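Local coordinates for protein 4-amino-4-deoxychorismate lyase (Legionella pneumophila, PDB 3LUL) that carries a covalently bound pyridoxal phosphate cofactor and belongs to the class IV aminotransferase family of fold-type IV enzymes, at residues 204-207 with 208-212; 264-267 with 268-271. One frame throughout, in Å; residues are numbered along the deposited sequence. Where two conformers were deposited one is given.

How the interactions relate
Interactions 1 and 2 lie on two helices that pack against each other, helix 201-212 and helix 258-269, with their centres about 11 Å apart and on the same side of the chain's centre. They come in series along the chain: the first helix belongs to the crossover between strands 187-190 and 217-219, whereas the second is the last helix of the chain. Asp270, just past the end of that last helix, joins them. Its OD2 lies 2.8 Å from Arg205 NH2 in a salt bridge and 2.6 Å from His209 NE2 in a probable hydrogen bond. The C-terminal end of the chain is thereby tied to the crossover helix.

Interaction 1: residues 204-207 with 208-212; sequences ARLI and SHCQQ
Residues 204-207 and 208-212 form successive turns of helix 201-212, and their contact is local, made between residues up to four apart. Four backbone bonds of the i to i+4 kind hold the turns together. The straightest, His209 N to Arg205 O at 2.9 Å, has an N-H...O angle of 174°.

Around this backbone the side chains differ in how they use the preceding turn. The imidazole of His209 is held close to the helix, CG lying anti to the carbonyl carbon (chi1 -78°), which places CD2 3.3 Å from Arg205 O; the oxygen approaches the ring obliquely. His209 NE2, the ring atom next to CD2, and Arg205 NH2 both bond OD2 of Asp270, which follows helix 258-269, while His209 also packs on Leu266 and Leu267 of that helix. Ile207 and Gln211 run alongside each other in the same direction, with Ile207 CG2 3.6 Å from the amide nitrogen NE2 of Gln211. Towards the interior, Leu206 CD2 touches Cys210 SG at 3.8 Å in one of two modelled leucine conformers, so the pairing is tentative. Both residues also rest on Leu263. Cys210 further meets Val217 of strand 217-219, whereas Leu206 meets Phe234 and Thr236 of strand 232-237.

On another side of the helix, Ala204 O receives Ser208 N at 3.1 Å and also accepts a hydrogen from a water 2.7 Å away. That water may bridge to Ser208 OG, although the serine too is modelled twice.

One surface of the helix is thus sunk against strands and a second helix while Gln211 and Gln212 are exposed, the arrangement of the connecting helix in a beta-alpha-beta crossover, here between the parallel strands 187-190 and 217-219.

Interaction 2: residues 264-267 with 268-271; sequences IFLL and NQDE
Asn268 folds its side chain back over Ile264 O, one turn earlier, at the end of helix 258-269. Its backbone N donates to that oxygen at 3.0 Å, while CG of the amide comes within 3.3 Å of it. A water then closes a small ring, giving one hydrogen to Ile264 O and the other to Asn268 OD1, the latter at 2.6 Å. The amide nitrogen ND2 lies alongside Ile264 CG2.

The first bond of the Leu267 side chain points away from the following residues, though CB stays 3.2 Å from Asn268 N; with CG anti to the carbonyl carbon (chi1 -65°) the side chain packs on Ile242 of strand 241-248 and on His209. Its carbonyl takes a weak bond from Asp270 N at 3.4 Å. This is the C-terminal end of the helix, where i to i+4 bonding gives way: Gln269 N still bonds Phe265 O at 3.0 Å, but Leu266 O has just two weak donors here, Gln269 N and Asp270 N, and Asp270 is the first residue to leave helical geometry.

Gln269, modelled in two conformers, extends its chain beside Leu266 in the one described here. Its OE1 lies 3.6 Å from Leu266 CD2 and also approaches the Phe265 ring obliquely, the amide and ring planes being 60° apart; this part of the contact is accordingly less certain.

Asp270 turns its carboxylate back towards the helix end, with OD1 3.0 Å from Leu266 O. Two acceptors so close would probably repel, a cost that the bonds of OD2 to Arg205 and His209 may offset.

Interaction 1: residues 204-207 with 208-212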
loop_
_atom_site.group_PDB
_atom_site.type_symbol
_atom_site.label_atom_id
_atom_site.label_comp_id
_atom_site.label_asym_id
_atom_site.label_seq_id
_atom_site.Cartn_x
_atom_site.Cartn_y
_atom_site.Cartn_z
ATOM N N ALA B 204 -14.325 18.607 -3.591
ATOM C CA ALA B 204 -15.646 18.848 -2.988
ATOM C C ALA B 204 -15.972 20.341 -2.855
ATOM O O ALA B 204 -17.107 20.772 -3.132
ATOM C CB ALA B 204 -15.715 18.166 -1.598
ATOM N N ARG B 205 -14.984 21.126 -2.411
ATOM C CA ARG B 205 -15.150 22.589 -2.260
ATOM C C ARG B 205 -15.416 23.251 -3.605
ATOM O O ARG B 205 -16.279 24.123 -3.722
ATOM C CB ARG B 205 -13.916 23.235 -1.624
ATOM C CG ARG B 205 -13.705 22.916 -0.122
ATOM C CD ARG B 205 -12.297 23.336 0.277
ATOM N NE ARG B 205 -12.091 24.752 -0.030
ATOM C CZ ARG B 205 -10.918 25.331 -0.307
ATOM N NH1 ARG B 205 -9.776 24.653 -0.284
ATOM N NH2 ARG B 205 -10.888 26.638 -0.577
ATOM N N LEU B 206 -14.682 22.820 -4.619
ATOM C CA LEU B 206 -14.819 23.374 -5.963
ATOM C C LEU B 206 -16.227 23.110 -6.518
ATOM O O LEU B 206 -16.875 24.006 -7.046
ATOM C CB LEU B 206 -13.732 22.792 -6.875
ATOM C CG LEU B 206 -13.529 23.403 -8.249
ATOM C CD1 LEU B 206 -12.134 23.105 -8.700
ATOM C CD2 LEU B 206 -14.557 22.916 -9.261
ATOM N N ILE B 207 -16.702 21.876 -6.369
ATOM C CA ILE B 207 -18.063 21.520 -6.777
ATOM C C ILE B 207 -19.117 22.393 -6.068
ATOM O O ILE B 207 -20.019 22.901 -6.716
ATOM C CB ILE B 207 -18.335 20.008 -6.588
ATOM C CG1 ILE B 207 -17.475 19.202 -7.565
ATOM C CG2 ILE B 207 -19.813 19.657 -6.834
ATOM C CD1 ILE B 207 -17.409 17.717 -7.255
ATOM N N SER B 208 -18.962 22.590 -4.764
ATOM C CA SER B 208 -19.871 23.447 -3.980
ATOM C C SER B 208 -19.881 24.866 -4.515
ATOM O O SER B 208 -20.938 25.436 -4.731
ATOM C CB SER B 208 -19.487 23.461 -2.491
ATOM O OG SER B 208 -19.794 22.233 -1.870
ATOM N N HIS B 209 -18.697 25.445 -4.712
ATOM C CA HIS B 209 -18.586 26.765 -5.322
ATOM C C HIS B 209 -19.309 26.864 -6.669
ATOM O O HIS B 209 -19.983 27.855 -6.925
ATOM C CB HIS B 209 -17.119 27.200 -5.519
ATOM C CG HIS B 209 -16.463 27.698 -4.268
ATOM N ND1 HIS B 209 -16.936 28.780 -3.563
ATOM C CD2 HIS B 209 -15.360 27.268 -3.607
ATOM C CE1 HIS B 209 -16.168 28.980 -2.508
ATOM N NE2 HIS B 209 -15.205 28.073 -2.508
ATOM N N CYS B 210 -19.163 25.856 -7.526
ATOM C CA CYS B 210 -19.796 25.883 -8.846
ATOM C C CYS B 210 -21.311 25.875 -8.676
ATOM O O CYS B 210 -22.014 26.642 -9.333
ATOM C CB CYS B 210 -19.355 24.688 -9.698
ATOM S SG CYS B 210 -17.637 24.839 -10.260
ATOM N N GLN B 211 -21.792 25.034 -7.766
ATOM C CA GLN B 211 -23.239 24.945 -7.484
ATOM C C GLN B 211 -23.797 26.248 -6.967
ATOM O O GLN B 211 -24.844 26.690 -7.430
ATOM C CB GLN B 211 -23.537 23.794 -6.514
ATOM C CG GLN B 211 -23.461 22.447 -7.209
ATOM C CD GLN B 211 -23.329 21.252 -6.282
ATOM O OE1 GLN B 211 -23.140 21.366 -5.069
ATOM N NE2 GLN B 211 -23.397 20.078 -6.880
ATOM N N GLN B 212 -23.075 26.886 -6.044
ATOM C CA GLN B 212 -23.488 28.171 -5.508
ATOM C C GLN B 212 -23.507 29.225 -6.598
ATOM O O GLN B 212 -24.361 30.071 -6.581
ATOM C CB GLN B 212 -22.559 28.667 -4.404
ATOM C CG GLN B 212 -22.626 27.890 -3.086
ATOM C CD GLN B 212 -21.442 28.186 -2.162
ATOM O OE1 GLN B 212 -20.655 27.289 -1.826
ATOM N NE2 GLN B 212 -21.301 29.450 -1.761
HETATM O O HOH W 1 -19.271 19.224 -2.824
#

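Interaction 2: residues 264-267 with 268-271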
loop_
_atom_site.group_PDB
_atom_site.type_symbol
_atom_site.label_atom_id
_atom_site.label_comp_id
_atom_site.label_asym_id
_atom_site.label_seq_id
_atom_site.Cartn_x
_atom_site.Cartn_y
_atom_site.Cartn_z
ATOM N N ILE B 264 -9.795 29.623 -8.906
ATOM C CA ILE B 264 -8.647 29.998 -8.068
ATOM C C ILE B 264 -9.021 31.128 -7.097
ATOM O O ILE B 264 -8.734 31.056 -5.871
ATOM C CB ILE B 264 -7.435 30.437 -8.923
ATOM C CG1 ILE B 264 -6.834 29.213 -9.607
ATOM C CG2 ILE B 264 -6.387 31.185 -8.048
ATOM C CD1 ILE B 264 -5.801 29.537 -10.654
ATOM N N PHE B 265 -9.712 32.130 -7.621
ATOM C CA PHE B 265 -10.138 33.239 -6.790
ATOM C C PHE B 265 -11.036 32.750 -5.666
ATOM O O PHE B 265 -10.802 33.074 -4.499
ATOM C CB PHE B 265 -10.833 34.338 -7.609
ATOM C CG PHE B 265 -11.376 35.463 -6.746
ATOM C CD1 PHE B 265 -12.636 35.373 -6.188
ATOM C CD2 PHE B 265 -10.616 36.592 -6.485
ATOM C CE1 PHE B 265 -13.138 36.386 -5.392
ATOM C CE2 PHE B 265 -11.122 37.616 -5.690
ATOM C CZ PHE B 265 -12.382 37.501 -5.143
ATOM N N LEU B 266 -12.046 31.947 -6.007
ATOM C CA LEU B 266 -13.013 31.491 -5.014
ATOM C C LEU B 266 -12.384 30.601 -3.927
ATOM O O LEU B 266 -12.636 30.796 -2.730
ATOM C CB LEU B 266 -14.182 30.788 -5.703
ATOM C CG LEU B 266 -15.070 31.677 -6.571
ATOM C CD1 LEU B 266 -16.047 30.839 -7.361
ATOM C CD2 LEU B 266 -15.769 32.732 -5.695
ATOM N N LEU B 267 -11.540 29.663 -4.338
ATOM C CA LEU B 267 -10.841 28.808 -3.369
ATOM C C LEU B 267 -9.990 29.672 -2.448
ATOM O O LEU B 267 -9.932 29.401 -1.265
ATOM C CB LEU B 267 -9.964 27.740 -4.030
ATOM C CG LEU B 267 -10.680 26.658 -4.845
ATOM C CD1 LEU B 267 -9.620 25.837 -5.598
ATOM C CD2 LEU B 267 -11.593 25.735 -4.018
ATOM N N ASN B 268 -9.379 30.714 -2.997
ATOM C CA ASN B 268 -8.543 31.641 -2.217
ATOM C C ASN B 268 -9.282 32.456 -1.182
ATOM O O ASN B 268 -8.714 32.725 -0.134
ATOM C CB ASN B 268 -7.780 32.615 -3.121
ATOM C CG ASN B 268 -6.505 32.028 -3.679
ATOM O OD1 ASN B 268 -6.114 30.905 -3.336
ATOM N ND2 ASN B 268 -5.839 32.790 -4.544
ATOM N N GLN B 269 -10.514 32.883 -1.481
ATOM C CA GLN B 269 -11.248 33.695 -0.525
ATOM C C GLN B 269 -11.769 32.874 0.665
ATOM O O GLN B 269 -12.031 33.432 1.726
ATOM C CB GLN B 269 -12.334 34.541 -1.212
ATOM C CG GLN B 269 -13.662 33.895 -1.514
ATOM C CD GLN B 269 -14.672 34.941 -1.907
ATOM O OE1 GLN B 269 -15.567 34.696 -2.714
ATOM N NE2 GLN B 269 -14.514 36.136 -1.356
ATOM N N ASP B 270 -11.876 31.556 0.510
ATOM C CA ASP B 270 -12.455 30.722 1.572
ATOM C C ASP B 270 -11.622 30.707 2.834
ATOM O O ASP B 270 -10.478 30.224 2.825
ATOM C CB ASP B 270 -12.618 29.280 1.128
ATOM C CG ASP B 270 -13.454 29.140 -0.090
ATOM O OD1 ASP B 270 -14.254 30.062 -0.359
ATOM O OD2 ASP B 270 -13.310 28.099 -0.769
ATOM N N GLU B 271 -12.225 31.210 3.915
ATOM C CA GLU B 271 -11.592 31.273 5.234
ATOM C C GLU B 271 -12.111 30.171 6.193
ATOM O O GLU B 271 -11.906 30.268 7.410
ATOM C CB GLU B 271 -11.816 32.667 5.838
HETATM O O HOH W 2 -6.833 29.209 -5.217
#